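Local coordinates for protein 2-hydroxyhepta-2,4-diene-1,7-dioate isomerase (Mycobacterium abscessus, PDB 3RR6) that is probably a metal-dependent enzyme of the fumarylacetoacetate hydrolase family, with a suggested isomerase or acetylpyruvate hydrolase activity that remains unproven, at residues A112-H117 / S151-Q156. Residues are numbered along the deposited sequence; the frame is centred on the assembly and turned at random.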
ATOM      1  N   ALA A 112       8.336 -16.748 -13.397  1.00 18.28           N
ATOM      2  CA  ALA A 112       9.068 -15.496 -13.159  1.00 18.46           C
ATOM      3  C   ALA A 112      10.490 -15.768 -12.703  1.00 19.03           C
ATOM      4  O   ALA A 112      10.703 -16.502 -11.736  1.00 19.86           O
ATOM      5  CB  ALA A 112       8.355 -14.647 -12.114  1.00 18.07           C
ATOM      6  N   THR A 113      11.451 -15.158 -13.389  1.00 19.30           N
ATOM      7  CA  THR A 113      12.869 -15.324 -13.082  1.00 19.88           C
ATOM      8  C   THR A 113      13.505 -14.156 -12.320  1.00 19.31           C
ATOM      9  O   THR A 113      14.575 -14.325 -11.728  1.00 19.94           O
ATOM     10  CB  THR A 113      13.698 -15.548 -14.371  1.00 20.28           C
ATOM     11  OG1 THR A 113      13.722 -14.349 -15.155  1.00 21.70           O
ATOM     12  CG2 THR A 113      13.120 -16.702 -15.194  1.00 22.67           C
ATOM     13  N   GLU A 114      12.878 -12.979 -12.336  1.00 17.63           N
ATOM     14  CA  GLU A 114      13.452 -11.790 -11.707  1.00 17.61           C
ATOM     15  C   GLU A 114      12.349 -10.957 -11.064  1.00 15.96           C
ATOM     16  O   GLU A 114      11.648 -10.220 -11.764  1.00 17.30           O
ATOM     17  CB  GLU A 114      14.178 -10.939 -12.751  1.00 18.65           C
ATOM     18  CG  GLU A 114      14.912  -9.751 -12.172  1.00 21.61           C
ATOM     19  CD  GLU A 114      15.672  -8.940 -13.210  1.00 26.48           C
ATOM     20  OE1 GLU A 114      16.257  -7.902 -12.821  1.00 30.21           O
ATOM     21  OE2 GLU A 114      15.688  -9.320 -14.406  1.00 28.73           O
ATOM     22  N   VAL A 115      12.201 -11.075  -9.748  1.00 13.56           N
ATOM     23  CA  VAL A 115      11.105 -10.418  -9.033  1.00 12.63           C
ATOM     24  C   VAL A 115      11.679  -9.371  -8.083  1.00 12.57           C
ATOM     25  O   VAL A 115      12.609  -9.661  -7.333  1.00 12.44           O
ATOM     26  CB  VAL A 115      10.257 -11.438  -8.253  1.00 12.03           C
ATOM     27  CG1 VAL A 115       9.140 -10.727  -7.465  1.00 12.63           C
ATOM     28  CG2 VAL A 115       9.640 -12.462  -9.217  1.00 13.39           C
ATOM     29  N   HIS A 116      11.141  -8.150  -8.136  1.00 12.40           N
ATOM     30  CA  HIS A 116      11.653  -7.031  -7.341  1.00 12.41           C
ATOM     31  C   HIS A 116      10.647  -6.503  -6.336  1.00 12.10           C
ATOM     32  O   HIS A 116       9.436  -6.563  -6.571  1.00 12.55           O
ATOM     33  CB  HIS A 116      12.055  -5.883  -8.264  1.00 12.97           C
ATOM     34  CG  HIS A 116      13.299  -6.143  -9.047  1.00 14.24           C
ATOM     35  ND1 HIS A 116      13.999  -5.137  -9.675  1.00 18.11           N
ATOM     36  CD2 HIS A 116      13.979  -7.288  -9.297  1.00 15.58           C
ATOM     37  CE1 HIS A 116      15.053  -5.655 -10.285  1.00 18.23           C
ATOM     38  NE2 HIS A 116      15.066  -6.956 -10.070  1.00 16.92           N
ATOM     39  N   HIS A 117      11.164  -5.979  -5.225  1.00 12.17           N
ATOM     40  CA  HIS A 117      10.375  -5.236  -4.245  1.00 11.76           C
ATOM     41  C   HIS A 117      10.244  -3.771  -4.642  1.00 11.86           C
ATOM     42  O   HIS A 117      11.171  -3.184  -5.205  1.00 11.96           O
ATOM     43  CB  HIS A 117      11.026  -5.299  -2.844  1.00 12.21           C
ATOM     44  CG  HIS A 117      12.449  -4.809  -2.798  1.00 12.77           C
ATOM     45  ND1 HIS A 117      12.788  -3.471  -2.828  1.00 13.28           N
ATOM     46  CD2 HIS A 117      13.619  -5.486  -2.718  1.00 14.23           C
ATOM     47  CE1 HIS A 117      14.104  -3.350  -2.778  1.00 14.29           C
ATOM     48  NE2 HIS A 117      14.634  -4.558  -2.708  1.00 14.25           N
ATOM     49  N   SER A 151       6.968  -6.968  -8.422  1.00 11.77           N
ATOM     50  CA  SER A 151       6.988  -6.909  -9.884  1.00 12.14           C
ATOM     51  C   SER A 151       7.947  -7.930 -10.491  1.00 12.06           C
ATOM     52  O   SER A 151       9.131  -7.951 -10.133  1.00 12.57           O
ATOM     53  CB  SER A 151       7.441  -5.510 -10.336  1.00 13.40           C
ATOM     54  OG  SER A 151       6.644  -4.482  -9.753  1.00 15.28           O
ATOM     55  N   ALA A 152       7.456  -8.736 -11.425  1.00 11.50           N
ATOM     56  CA  ALA A 152       8.306  -9.637 -12.210  1.00 12.33           C
ATOM     57  C   ALA A 152       8.894  -8.883 -13.400  1.00 13.16           C
ATOM     58  O   ALA A 152       8.240  -8.694 -14.434  1.00 12.89           O
ATOM     59  CB  ALA A 152       7.515 -10.871 -12.673  1.00 12.55           C
ATOM     60  N   ARG A 153      10.133  -8.427 -13.233  1.00 13.71           N
ATOM     61  CA  ARG A 153      10.782  -7.584 -14.241  1.00 14.95           C
ATOM     62  C   ARG A 153      10.905  -8.298 -15.590  1.00 15.06           C
ATOM     63  O   ARG A 153      10.819  -7.661 -16.641  1.00 15.91           O
ATOM     64  CB  ARG A 153      12.173  -7.130 -13.763  1.00 15.92           C
ATOM     65  CG  ARG A 153      12.242  -6.460 -12.396  1.00 18.93           C
ATOM     66  CD  ARG A 153      11.332  -5.246 -12.233  1.00 22.87           C
ATOM     67  NE  ARG A 153      11.665  -4.139 -13.134  1.00 26.71           N
ATOM     68  CZ  ARG A 153      12.404  -3.073 -12.815  1.00 29.17           C
ATOM     69  NH1 ARG A 153      12.928  -2.930 -11.601  1.00 30.22           N
ATOM     70  NH2 ARG A 153      12.626  -2.132 -13.731  1.00 30.32           N
ATOM     71  N   ASP A 154      11.117  -9.612 -15.569  1.00 15.15           N
ATOM     72  CA  ASP A 154      11.207 -10.373 -16.815  1.00 15.71           C
ATOM     73  C   ASP A 154       9.891 -10.344 -17.585  1.00 15.29           C
ATOM     74  O   ASP A 154       9.877 -10.330 -18.814  1.00 16.09           O
ATOM     75  CB  ASP A 154      11.702 -11.815 -16.599  1.00 16.10           C
ATOM     76  CG  ASP A 154      10.966 -12.561 -15.499  1.00 17.09           C
ATOM     77  OD1 ASP A 154      10.788 -12.007 -14.392  1.00 17.75           O
ATOM     78  OD2 ASP A 154      10.612 -13.744 -15.731  1.00 19.14           O
ATOM     79  N   HIS A 155       8.778 -10.300 -16.864  1.00 14.54           N
ATOM     80  CA  HIS A 155       7.479 -10.219 -17.523  1.00 14.38           C
ATOM     81  C   HIS A 155       7.219  -8.842 -18.110  1.00 15.12           C
ATOM     82  O   HIS A 155       6.597  -8.741 -19.163  1.00 15.82           O
ATOM     83  CB  HIS A 155       6.361 -10.631 -16.567  1.00 14.00           C
ATOM     84  CG  HIS A 155       6.451 -12.060 -16.150  1.00 13.12           C
ATOM     85  ND1 HIS A 155       5.612 -12.620 -15.209  1.00 12.78           N
ATOM     86  CD2 HIS A 155       7.296 -13.045 -16.542  1.00 14.12           C
ATOM     87  CE1 HIS A 155       5.943 -13.889 -15.035  1.00 13.30           C
ATOM     88  NE2 HIS A 155       6.957 -14.174 -15.840  1.00 13.91           N
ATOM     89  N   GLN A 156       7.706  -7.795 -17.451  1.00 15.65           N
ATOM     90  CA  GLN A 156       7.615  -6.433 -17.992  1.00 16.74           C
ATOM     91  C   GLN A 156       8.358  -6.359 -19.332  1.00 18.18           C
ATOM     92  O   GLN A 156       7.864  -5.779 -20.299  1.00 19.06           O
ATOM     93  CB  GLN A 156       8.193  -5.404 -17.012  1.00 17.22           C
ATOM     94  CG  GLN A 156       7.429  -5.280 -15.696  1.00 17.78           C
ATOM     95  CD  GLN A 156       7.956  -4.194 -14.760  1.00 22.43           C
ATOM     96  OE1 GLN A 156       8.658  -4.486 -13.803  1.00 26.72           O
ATOM     97  NE2 GLN A 156       7.602  -2.940 -15.033  1.00 27.58           N
TER
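Asp154 grips the loop ahead of strand 115-125 with both carboxylate oxygens: Thr113 N reaches OD2 of Asp154 at 2.9 Å and nearly straight (169°), while Glu114 N reaches OD1 of Asp154 at 3.1 Å. Both N-H groups come from above the carboxylate plane. A short, two-oxygen acid suits this place, since it can take two successive amides just ahead of the strand.

Beside it, Arg153 lays CG of its long methylene stem, well suited to covering a ring, over the centre of His116, 3.4 Å from the centroid, in a CH-pi contact. Bends at chi2 and chi3 fold the chain back, and the guanidinium stands almost perpendicular to the ring (82°). The ring's NE2 makes a weak hydrogen bond to OE1 of Glu114, whose OE2 forms a salt bridge with Arg157.

Beneath these side chains, His116 and Ser151 form an antiparallel hydrogen-bonded pair, and Arg153 N donates to Glu114 O (2.8 Å). Ala112 and Ala152 are small enough for their CB atoms to meet. Ala152, the N-cap, ends strand 141-152 at helix 153-159, a strand-to-helix junction in the FAA hydrolase region. On the other edge of strand 115-125, Val115 and His117 bond through their backbones to Ile240 and Gly238, in and just after strand 238-239.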